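Local coordinates for protein 2-keto-3-deoxy-D-arabinonate dehydratase (Sulfolobus solfataricus, PDB 2Q18) that catalyses the metal-dependent dehydration of 2-dehydro-3-deoxy-D-arabinonate to 2,5-dioxopentanoate, a step on the pentose oxidation route from D-arabinonate to 2-oxoglutarate, at residues K69-G80 / E114-V125; A132-E143 / P179-C187. All coordinates share one frame; numbering follows the deposited sequence.

Contact 1: K69-G80 / E114-V125; sequences KPIDPPEVWGSG and EIFFKATPNRCV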
loop_
_atom_site.group_PDB
_atom_site.type_symbol
_atom_site.label_atom_id
_atom_site.label_comp_id
_atom_site.label_asym_id
_atom_site.label_seq_id
_atom_site.Cartn_x
_atom_site.Cartn_y
_atom_site.Cartn_z
ATOM N N LYS A 69 -2.900 5.972 -22.902
ATOM C CA LYS A 69 -2.456 7.284 -22.407
ATOM C C LYS A 69 -1.030 7.143 -21.882
ATOM O O LYS A 69 -0.754 6.211 -21.127
ATOM C CB LYS A 69 -3.362 7.768 -21.269
ATOM C CG LYS A 69 -4.779 8.125 -21.679
ATOM C CD LYS A 69 -5.652 8.427 -20.458
ATOM C CE LYS A 69 -6.103 7.140 -19.770
ATOM N NZ LYS A 69 -7.206 7.371 -18.821
ATOM N N PRO A 70 -0.110 8.030 -22.309
ATOM C CA PRO A 70 1.273 7.953 -21.820
ATOM C C PRO A 70 1.435 8.227 -20.314
ATOM O O PRO A 70 2.396 7.746 -19.706
ATOM C CB PRO A 70 2.012 9.011 -22.652
ATOM C CG PRO A 70 0.960 9.920 -23.155
ATOM C CD PRO A 70 -0.290 9.106 -23.301
ATOM N N ILE A 71 0.515 8.996 -19.733
ATOM C CA ILE A 71 0.462 9.219 -18.280
ATOM C C ILE A 71 -0.992 9.268 -17.835
ATOM O O ILE A 71 -1.899 9.367 -18.668
ATOM C CB ILE A 71 1.151 10.560 -17.824
ATOM C CG1 ILE A 71 0.428 11.786 -18.410
ATOM C CG2 ILE A 71 2.662 10.559 -18.128
ATOM C CD1 ILE A 71 0.893 13.131 -17.839
ATOM N N ASP A 72 -1.202 9.190 -16.525
ATOM C CA ASP A 72 -2.483 9.530 -15.920
ATOM C C ASP A 72 -2.379 10.966 -15.401
ATOM O O ASP A 72 -1.821 11.193 -14.324
ATOM C CB ASP A 72 -2.826 8.564 -14.774
ATOM C CG ASP A 72 -2.961 7.116 -15.241
ATOM O OD1 ASP A 72 -3.689 6.869 -16.226
ATOM O OD2 ASP A 72 -2.339 6.220 -14.618
ATOM N N PRO A 73 -2.909 11.947 -16.164
ATOM C CA PRO A 73 -2.791 13.337 -15.718
ATOM C C PRO A 73 -3.784 13.606 -14.584
ATOM O O PRO A 73 -4.991 13.439 -14.776
ATOM C CB PRO A 73 -3.156 14.139 -16.969
ATOM C CG PRO A 73 -4.084 13.240 -17.735
ATOM C CD PRO A 73 -3.671 11.825 -17.422
ATOM N N PRO A 74 -3.286 14.003 -13.398
ATOM C CA PRO A 74 -4.213 14.155 -12.277
ATOM C C PRO A 74 -5.309 15.177 -12.573
ATOM O O PRO A 74 -6.439 15.011 -12.119
ATOM C CB PRO A 74 -3.311 14.613 -11.125
ATOM C CG PRO A 74 -1.934 14.149 -11.517
ATOM C CD PRO A 74 -1.897 14.316 -13.011
ATOM N N GLU A 75 -4.975 16.203 -13.351
ATOM C CA GLU A 75 -5.948 17.199 -13.792
ATOM C C GLU A 75 -5.685 17.558 -15.238
ATOM O O GLU A 75 -4.534 17.573 -15.680
ATOM C CB GLU A 75 -5.880 18.468 -12.922
ATOM C CG GLU A 75 -6.231 18.225 -11.459
ATOM C CD GLU A 75 -6.196 19.485 -10.597
ATOM O OE1 GLU A 75 -6.043 20.606 -11.134
ATOM O OE2 GLU A 75 -6.332 19.337 -9.368
ATOM N N VAL A 76 -6.758 17.837 -15.973
ATOM C CA VAL A 76 -6.635 18.372 -17.328
ATOM C C VAL A 76 -7.413 19.676 -17.415
ATOM O O VAL A 76 -8.593 19.737 -17.068
ATOM C CB VAL A 76 -7.127 17.384 -18.422
ATOM C CG1 VAL A 76 -6.896 17.975 -19.809
ATOM C CG2 VAL A 76 -6.417 16.039 -18.304
ATOM N N TRP A 77 -6.727 20.715 -17.872
ATOM C CA TRP A 77 -7.319 22.031 -18.039
ATOM C C TRP A 77 -7.171 22.467 -19.494
ATOM O O TRP A 77 -6.284 22.000 -20.213
ATOM C CB TRP A 77 -6.624 23.048 -17.128
ATOM C CG TRP A 77 -6.878 22.849 -15.654
ATOM C CD1 TRP A 77 -6.310 21.910 -14.839
ATOM C CD2 TRP A 77 -7.750 23.627 -14.824
ATOM N NE1 TRP A 77 -6.777 22.054 -13.550
ATOM C CE2 TRP A 77 -7.661 23.101 -13.513
ATOM C CE3 TRP A 77 -8.590 24.728 -15.058
ATOM C CZ2 TRP A 77 -8.388 23.630 -12.440
ATOM C CZ3 TRP A 77 -9.315 25.252 -13.992
ATOM C CH2 TRP A 77 -9.204 24.704 -12.698
ATOM N N GLY A 78 -8.037 23.378 -19.918
ATOM C CA GLY A 78 -7.974 23.890 -21.272
ATOM C C GLY A 78 -7.999 25.398 -21.332
ATOM O O GLY A 78 -8.484 26.067 -20.417
ATOM N N SER A 79 -7.441 25.926 -22.413
ATOM C CA SER A 79 -7.600 27.321 -22.766
ATOM C C SER A 79 -8.272 27.364 -24.135
ATOM O O SER A 79 -8.207 26.401 -24.905
ATOM C CB SER A 79 -6.248 28.028 -22.795
ATOM O OG SER A 79 -6.403 29.427 -22.595
ATOM N N GLY A 80 -8.953 28.463 -24.420
ATOM C CA GLY A 80 -9.595 28.647 -25.713
ATOM C C GLY A 80 -9.424 30.073 -26.181
ATOM O O GLY A 80 -8.970 30.935 -25.416
ATOM N N GLU A 114 -9.241 32.763 -21.362
ATOM C CA GLU A 114 -10.177 31.747 -20.907
ATOM C C GLU A 114 -9.412 30.526 -20.399
ATOM O O GLU A 114 -8.520 30.017 -21.080
ATOM C CB GLU A 114 -11.124 31.336 -22.032
ATOM C CG GLU A 114 -12.179 30.321 -21.603
ATOM C CD GLU A 114 -12.814 29.600 -22.771
ATOM O OE1 GLU A 114 -12.161 29.474 -23.824
ATOM O OE2 GLU A 114 -13.969 29.155 -22.629
ATOM N N ILE A 115 -9.761 30.079 -19.195
ATOM C CA ILE A 115 -9.201 28.865 -18.593
ATOM C C ILE A 115 -10.369 28.054 -18.043
ATOM O O ILE A 115 -11.197 28.585 -17.301
ATOM C CB ILE A 115 -8.218 29.203 -17.426
ATOM C CG1 ILE A 115 -6.972 29.961 -17.922
ATOM C CG2 ILE A 115 -7.831 27.948 -16.624
ATOM C CD1 ILE A 115 -6.022 29.167 -18.819
ATOM N N PHE A 116 -10.449 26.777 -18.417
ATOM C CA PHE A 116 -11.514 25.904 -17.914
ATOM C C PHE A 116 -10.982 24.534 -17.500
ATOM O O PHE A 116 -9.944 24.095 -17.988
ATOM C CB PHE A 116 -12.651 25.765 -18.945
ATOM C CG PHE A 116 -12.208 25.217 -20.281
ATOM C CD1 PHE A 116 -12.228 23.844 -20.528
ATOM C CD2 PHE A 116 -11.785 26.074 -21.295
ATOM C CE1 PHE A 116 -11.817 23.331 -21.762
ATOM C CE2 PHE A 116 -11.370 25.571 -22.536
ATOM C CZ PHE A 116 -11.387 24.197 -22.767
ATOM N N PHE A 117 -11.688 23.869 -16.591
ATOM C CA PHE A 117 -11.361 22.496 -16.221
ATOM C C PHE A 117 -11.921 21.562 -17.294
ATOM O O PHE A 117 -13.099 21.652 -17.647
ATOM C CB PHE A 117 -11.950 22.145 -14.848
ATOM C CG PHE A 117 -11.544 20.781 -14.340
ATOM C CD1 PHE A 117 -12.387 19.683 -14.502
ATOM C CD2 PHE A 117 -10.322 20.596 -13.699
ATOM C CE1 PHE A 117 -12.017 18.415 -14.033
ATOM C CE2 PHE A 117 -9.940 19.337 -13.229
ATOM C CZ PHE A 117 -10.790 18.244 -13.398
ATOM N N LYS A 118 -11.078 20.663 -17.792
ATOM C CA LYS A 118 -11.447 19.801 -18.917
ATOM C C LYS A 118 -11.762 18.360 -18.512
ATOM O O LYS A 118 -12.816 17.833 -18.877
ATOM C CB LYS A 118 -10.361 19.842 -20.003
ATOM C CG LYS A 118 -10.548 18.837 -21.156
ATOM C CD LYS A 118 -11.869 19.043 -21.903
ATOM C CE LYS A 118 -12.107 17.917 -22.900
ATOM N NZ LYS A 118 -13.403 18.090 -23.639
ATOM N N ALA A 119 -10.856 17.722 -17.773
ATOM C CA ALA A 119 -11.031 16.317 -17.442
ATOM C C ALA A 119 -10.253 15.857 -16.220
ATOM O O ALA A 119 -9.225 16.432 -15.855
ATOM C CB ALA A 119 -10.663 15.432 -18.665
ATOM N N THR A 120 -10.780 14.811 -15.594
ATOM C CA THR A 120 -10.038 13.976 -14.660
ATOM C C THR A 120 -9.403 12.854 -15.500
ATOM O O THR A 120 -9.827 12.642 -16.643
ATOM C CB THR A 120 -10.989 13.381 -13.610
ATOM O OG1 THR A 120 -12.105 12.766 -14.278
ATOM C CG2 THR A 120 -11.495 14.481 -12.664
ATOM N N PRO A 121 -8.384 12.145 -14.958
ATOM C CA PRO A 121 -7.706 11.104 -15.746
ATOM C C PRO A 121 -8.630 9.998 -16.294
ATOM O O PRO A 121 -8.401 9.506 -17.401
ATOM C CB PRO A 121 -6.665 10.522 -14.766
ATOM C CG PRO A 121 -7.099 10.973 -13.399
ATOM C CD PRO A 121 -7.795 12.284 -13.611
ATOM N N ASN A 122 -9.656 9.621 -15.533
ATOM C CA ASN A 122 -10.588 8.576 -15.949
ATOM C C ASN A 122 -11.541 9.004 -17.076
ATOM O O ASN A 122 -12.191 8.160 -17.689
ATOM C CB ASN A 122 -11.394 8.061 -14.752
ATOM C CG ASN A 122 -12.301 9.129 -14.157
ATOM O OD1 ASN A 122 -11.843 10.215 -13.792
ATOM N ND2 ASN A 122 -13.588 8.821 -14.047
ATOM N N ARG A 123 -11.639 10.309 -17.322
ATOM C CA ARG A 123 -12.443 10.832 -18.428
ATOM C C ARG A 123 -11.611 10.997 -19.705
ATOM O O ARG A 123 -12.144 11.364 -20.752
ATOM C CB ARG A 123 -13.106 12.162 -18.042
ATOM C CG ARG A 123 -14.236 12.034 -17.008
ATOM C CD ARG A 123 -14.849 13.401 -16.715
ATOM N NE ARG A 123 -15.982 13.333 -15.789
ATOM C CZ ARG A 123 -15.887 13.386 -14.461
ATOM N NH1 ARG A 123 -14.703 13.490 -13.874
ATOM N NH2 ARG A 123 -16.987 13.319 -13.713
ATOM N N CYS A 124 -10.311 10.722 -19.613
ATOM C CA CYS A 124 -9.410 10.797 -20.760
ATOM C C CYS A 124 -9.174 9.421 -21.371
ATOM O O CYS A 124 -9.245 8.403 -20.677
ATOM C CB CYS A 124 -8.059 11.381 -20.354
ATOM S SG CYS A 124 -8.132 13.026 -19.633
ATOM N N VAL A 125 -8.885 9.408 -22.673
ATOM C CA VAL A 125 -8.495 8.187 -23.379
ATOM C C VAL A 125 -7.207 8.452 -24.142
ATOM O O VAL A 125 -6.761 9.601 -24.235
ATOM C CB VAL A 125 -9.609 7.673 -24.343
ATOM C CG1 VAL A 125 -10.929 7.489 -23.597
ATOM C CG2 VAL A 125 -9.785 8.603 -25.535
HETATM O O HOH W 1 -7.966 32.978 -24.049
#
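Trp-77 and Phe-117 meet at right angles: the edge of the phenyl ring, led by CD2, is directed at the indole face, with planes at 89° and CD2 3.7 Å from Trp-77 CE2. This T-shaped pair is extended by a CH-pi contact, since Phe-117 CB sits almost on the normal of the six-membered indole ring. With chi1 of Phe-117 at -175°, CG lies opposite the backbone N, which presents CD2 to the indole face while CB stays over the six-membered ring. The indole's rotation is fixed by a nearly straight bond, 2.9 Å from Trp-77 NE1 to Glu-75 OE1, lying in the ring plane; the other oxygen of Glu-75 pairs with Arg-123 of the second subunit. The Phe-116 ring instead lies over Gly-78, whose CA is 3.9 Å from the ring centroid. Without a CB, Gly-78 lets the ring come down on its backbone. On the same face Val-76 CG1 runs alongside Lys-118, while its CG2 touches Cys-124 SG at 3.7 Å. At the start of the 69-80 segment, Lys-69 bends at chi3 (-78°) and its NZ donates to two carbonyls, Pro-121 O at 2.8 Å and Cys-124 O at 2.9 Å, the latter from above the carbonyl plane. A methionine in place of Lys-69 would probably leave both carbonyls without this donor and the turn at 121-124 less firmly tied to the 69-75 loop. Between the antiparallel strands 76-80 and 114-119, Val-76 O accepts from the N atoms of both Lys-118 and Ala-119, which defines a classic beta bulge. Lys-118 NZ pairs with the magnesium ligand Asp-164 and also donates to Lys-182 O, placing this strand pair beside the metal site of the FAH fold.

Contact 2: A132-E143 / P179-C187; sequences AVRSDSEWTLPE and PQSKIYAGC. With PO4 (phosphate ion), chain B.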
loop_
_atom_site.group_PDB
_atom_site.type_symbol
_atom_site.label_atom_id
_atom_site.label_comp_id
_atom_site.label_asym_id
_atom_site.label_seq_id
_atom_site.Cartn_x
_atom_site.Cartn_y
_atom_site.Cartn_z
ATOM N N ALA A 132 -15.792 9.992 -27.201
ATOM C CA ALA A 132 -17.241 9.851 -27.160
ATOM C C ALA A 132 -17.979 11.116 -27.567
ATOM O O ALA A 132 -17.457 12.228 -27.440
ATOM C CB ALA A 132 -17.699 9.375 -25.778
ATOM N N VAL A 133 -19.188 10.919 -28.092
ATOM C CA VAL A 133 -20.129 11.994 -28.372
ATOM C C VAL A 133 -21.260 11.781 -27.388
ATOM O O VAL A 133 -21.801 10.675 -27.299
ATOM C CB VAL A 133 -20.671 11.937 -29.839
ATOM C CG1 VAL A 133 -21.768 12.971 -30.063
ATOM C CG2 VAL A 133 -19.546 12.149 -30.842
ATOM N N ARG A 134 -21.603 12.826 -26.635
ATOM C CA ARG A 134 -22.698 12.762 -25.669
ATOM C C ARG A 134 -23.989 12.310 -26.356
ATOM O O ARG A 134 -24.240 12.661 -27.512
ATOM C CB ARG A 134 -22.917 14.135 -25.017
ATOM C CG ARG A 134 -21.804 14.605 -24.064
ATOM C CD ARG A 134 -22.128 15.991 -23.476
ATOM N NE ARG A 134 -23.435 15.970 -22.823
ATOM C CZ ARG A 134 -23.636 15.971 -21.511
ATOM N NH1 ARG A 134 -22.611 16.050 -20.662
ATOM N NH2 ARG A 134 -24.876 15.919 -21.048
ATOM N N SER A 135 -24.799 11.540 -25.632
ATOM C CA SER A 135 -26.091 11.065 -26.116
ATOM C C SER A 135 -27.044 12.204 -26.481
ATOM O O SER A 135 -27.941 12.026 -27.309
ATOM C CB SER A 135 -26.748 10.168 -25.069
ATOM O OG SER A 135 -27.001 10.889 -23.874
ATOM N N ASP A 136 -26.839 13.367 -25.863
ATOM C CA ASP A 136 -27.720 14.519 -26.052
ATOM C C ASP A 136 -27.087 15.645 -26.866
ATOM O O ASP A 136 -27.576 16.775 -26.858
ATOM C CB ASP A 136 -28.227 15.040 -24.697
ATOM C CG ASP A 136 -27.100 15.512 -23.773
ATOM O OD1 ASP A 136 -25.904 15.364 -24.119
ATOM O OD2 ASP A 136 -27.425 16.041 -22.689
ATOM N N SER A 137 -25.999 15.337 -27.566
ATOM C CA SER A 137 -25.387 16.297 -28.477
ATOM C C SER A 137 -25.650 15.898 -29.924
ATOM O O SER A 137 -25.513 14.727 -30.287
ATOM C CB SER A 137 -23.882 16.403 -28.241
ATOM O OG SER A 137 -23.292 17.281 -29.183
ATOM N N GLU A 138 -26.021 16.883 -30.739
ATOM C CA GLU A 138 -26.244 16.680 -32.171
ATOM C C GLU A 138 -25.173 17.386 -32.998
ATOM O O GLU A 138 -25.243 17.404 -34.231
ATOM C CB GLU A 138 -27.646 17.163 -32.575
ATOM C CG GLU A 138 -28.777 16.178 -32.253
ATOM C CD GLU A 138 -29.202 16.192 -30.783
ATOM O OE1 GLU A 138 -29.419 17.293 -30.227
ATOM O OE2 GLU A 138 -29.339 15.096 -30.187
ATOM N N TRP A 139 -24.188 17.974 -32.317
ATOM C CA TRP A 139 -23.069 18.634 -32.990
ATOM C C TRP A 139 -21.804 18.674 -32.121
ATOM O O TRP A 139 -21.525 19.666 -31.432
ATOM C CB TRP A 139 -23.467 20.038 -33.482
ATOM C CG TRP A 139 -22.380 20.747 -34.236
ATOM C CD1 TRP A 139 -21.518 20.198 -35.143
ATOM C CD2 TRP A 139 -22.043 22.138 -34.153
ATOM N NE1 TRP A 139 -20.660 21.159 -35.623
ATOM C CE2 TRP A 139 -20.962 22.359 -35.033
ATOM C CE3 TRP A 139 -22.552 23.220 -33.421
ATOM C CZ2 TRP A 139 -20.375 23.618 -35.200
ATOM C CZ3 TRP A 139 -21.968 24.472 -33.587
ATOM C CH2 TRP A 139 -20.889 24.659 -34.469
ATOM N N THR A 140 -21.042 17.583 -32.173
ATOM C CA THR A 140 -19.796 17.463 -31.428
ATOM C C THR A 140 -18.614 17.516 -32.383
ATOM O O THR A 140 -18.581 16.796 -33.384
ATOM C CB THR A 140 -19.767 16.158 -30.594
ATOM O OG1 THR A 140 -20.719 16.258 -29.528
ATOM C CG2 THR A 140 -18.388 15.904 -30.005
ATOM N N LEU A 141 -17.651 18.379 -32.071
ATOM C CA LEU A 141 -16.445 18.505 -32.868
ATOM C C LEU A 141 -15.198 18.138 -32.074
ATOM O O LEU A 141 -15.146 18.365 -30.864
ATOM C CB LEU A 141 -16.301 19.931 -33.407
ATOM C CG LEU A 141 -17.328 20.438 -34.426
ATOM C CD1 LEU A 141 -16.980 21.868 -34.834
ATOM C CD2 LEU A 141 -17.392 19.521 -35.645
ATOM N N PRO A 142 -14.188 17.562 -32.755
ATOM C CA PRO A 142 -12.887 17.453 -32.123
ATOM C C PRO A 142 -12.191 18.806 -32.198
ATOM O O PRO A 142 -12.392 19.555 -33.159
ATOM C CB PRO A 142 -12.154 16.432 -32.997
ATOM C CG PRO A 142 -12.771 16.590 -34.361
ATOM C CD PRO A 142 -14.200 17.003 -34.124
ATOM N N GLU A 143 -11.403 19.125 -31.181
ATOM C CA GLU A 143 -10.602 20.337 -31.200
ATOM C C GLU A 143 -9.132 19.953 -31.044
ATOM O O GLU A 143 -8.693 19.591 -29.948
ATOM C CB GLU A 143 -11.079 21.329 -30.132
ATOM C CG GLU A 143 -12.563 21.703 -30.277
ATOM C CD GLU A 143 -13.029 22.805 -29.327
ATOM O OE1 GLU A 143 -14.172 23.281 -29.501
ATOM O OE2 GLU A 143 -12.269 23.195 -28.408
ATOM N N PRO A 179 -19.333 23.601 -19.238
ATOM C CA PRO A 179 -18.835 22.412 -18.517
ATOM C C PRO A 179 -19.453 21.094 -19.008
ATOM O O PRO A 179 -18.730 20.116 -19.199
ATOM C CB PRO A 179 -19.236 22.687 -17.061
ATOM C CG PRO A 179 -19.319 24.178 -16.972
ATOM C CD PRO A 179 -19.869 24.614 -18.303
ATOM N N GLN A 180 -20.770 21.083 -19.213
ATOM C CA GLN A 180 -21.473 19.918 -19.747
ATOM C C GLN A 180 -20.994 19.560 -21.155
ATOM O O GLN A 180 -20.933 18.384 -21.514
ATOM C CB GLN A 180 -22.986 20.154 -19.766
ATOM C CG GLN A 180 -23.648 20.110 -18.406
ATOM C CD GLN A 180 -25.142 20.350 -18.486
ATOM O OE1 GLN A 180 -25.910 19.451 -18.842
ATOM N NE2 GLN A 180 -25.566 21.564 -18.145
ATOM N N SER A 181 -20.652 20.582 -21.935
ATOM C CA SER A 181 -20.191 20.390 -23.305
ATOM C C SER A 181 -18.754 19.873 -23.363
ATOM O O SER A 181 -18.310 19.386 -24.410
ATOM C CB SER A 181 -20.303 21.698 -24.086
ATOM O OG SER A 181 -19.188 22.535 -23.840
ATOM N N LYS A 182 -18.046 19.975 -22.236
ATOM C CA LYS A 182 -16.606 19.698 -22.176
ATOM C C LYS A 182 -16.212 18.492 -21.325
ATOM O O LYS A 182 -15.200 17.857 -21.607
ATOM C CB LYS A 182 -15.849 20.922 -21.647
ATOM C CG LYS A 182 -15.825 22.129 -22.578
ATOM C CD LYS A 182 -14.778 21.988 -23.656
ATOM C CE LYS A 182 -14.687 23.250 -24.491
ATOM N NZ LYS A 182 -13.688 23.084 -25.586
ATOM N N ILE A 183 -16.990 18.200 -20.282
ATOM C CA ILE A 183 -16.590 17.229 -19.250
ATOM C C ILE A 183 -17.546 16.041 -19.181
ATOM O O ILE A 183 -18.684 16.171 -18.729
ATOM C CB ILE A 183 -16.477 17.882 -17.826
ATOM C CG1 ILE A 183 -15.731 19.225 -17.883
ATOM C CG2 ILE A 183 -15.794 16.919 -16.836
ATOM C CD1 ILE A 183 -15.884 20.090 -16.617
ATOM N N TYR A 184 -17.060 14.880 -19.619
ATOM C CA TYR A 184 -17.844 13.642 -19.649
ATOM C C TYR A 184 -16.927 12.469 -20.023
ATOM O O TYR A 184 -15.775 12.683 -20.402
ATOM C CB TYR A 184 -19.031 13.768 -20.625
ATOM C CG TYR A 184 -18.637 14.111 -22.048
ATOM C CD1 TYR A 184 -18.394 13.104 -22.982
ATOM C CD2 TYR A 184 -18.511 15.438 -22.462
ATOM C CE1 TYR A 184 -18.021 13.408 -24.290
ATOM C CE2 TYR A 184 -18.141 15.752 -23.771
ATOM C CZ TYR A 184 -17.903 14.727 -24.677
ATOM O OH TYR A 184 -17.542 15.011 -25.976
ATOM N N ALA A 185 -17.420 11.237 -19.903
ATOM C CA ALA A 185 -16.602 10.064 -20.221
ATOM C C ALA A 185 -16.182 10.093 -21.687
ATOM O O ALA A 185 -17.027 10.177 -22.577
ATOM C CB ALA A 185 -17.351 8.773 -19.901
ATOM N N GLY A 186 -14.873 10.050 -21.925
ATOM C CA GLY A 186 -14.326 10.091 -23.278
ATOM C C GLY A 186 -14.313 11.464 -23.931
ATOM O O GLY A 186 -14.260 11.566 -25.160
ATOM N N CYS A 187 -14.338 12.522 -23.116
ATOM C CA CYS A 187 -14.381 13.901 -23.622
ATOM C C CYS A 187 -13.015 14.392 -24.087
ATOM O O CYS A 187 -12.889 15.492 -24.641
ATOM C CB CYS A 187 -14.903 14.841 -22.541
ATOM S SG CYS A 187 -13.776 15.021 -21.112
HETATM P P PO4 B . -14.058 27.248 -25.745
HETATM O O1 PO4 B . -13.947 25.914 -26.442
HETATM O O2 PO4 B . -14.399 27.025 -24.298
HETATM O O3 PO4 B . -12.738 27.959 -25.878
HETATM O O4 PO4 B . -15.133 28.088 -26.386
HETATM O O HOH W 2 -25.906 16.803 -18.830
HETATM O O HOH W 3 -20.201 15.373 -26.988
HETATM O O HOH W 4 -15.411 24.860 -27.931
#
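The Tyr-184 ring is sandwiched between Arg-134 CG, centred 3.6 Å from the ring centroid in a CH-pi contact, and Cys-187 CB over the opposite face, while Ala-132 O lies in plane at its edge. This packing ties strand 131-133 to the loop after helix 178-182 in the FAH fold, next to the active site. The Arg-134 guanidinium stands nearly upright to that ring, planes 86° apart, and grips Asp-136 side-on, NE to OD1 and NH2 to OD2, both in its own plane. With CG over the tyrosine, the bend at chi3 (55°) turns the guanidinium off the ring toward the carboxylate, which also pairs with Arg-112 and Arg-242 of the second subunit. Tyr-184 opens a type II beta turn to Cys-187, and Gly-186 O in that turn, from a residue at positive phi, accepts from Ala-132 N at 3.0 Å. In the active site the magnesium ligand Glu-143 and the substrate-binding Lys-182 cross at about a right angle and form a salt bridge, OE2 to NZ 3.2 Å; Asp-164, another magnesium ligand, also pairs with this lysine. A phosphate ion, probably from the crystallisation liquor, lies beside them, perhaps marking the substrate pocket, and accepts at O1 from Lys-182 NZ, 3.0 Å away.

Contacts 1 and 2 follow one another along the chain, the first closing at residue 125 before the second opens at 132, and their centres lie 14 Å apart. They nevertheless touch: Lys-118 NZ probably donates a hydrogen bond to Lys-182 O, 2.7 Å away, and Ile-183 packs its CD1 and CG1 against the backbone of strand 114-119. Asp-164, on strand 156-167, pairs with both Lys-118 and Lys-182, so the two contacts converge on one magnesium and substrate site. Strands 76-80 and 140-150 are also joined through strand 250-253, which pairs with each. Both contacts reach the second subunit, placing the active-site framework beside a subunit interface of the homotetramer.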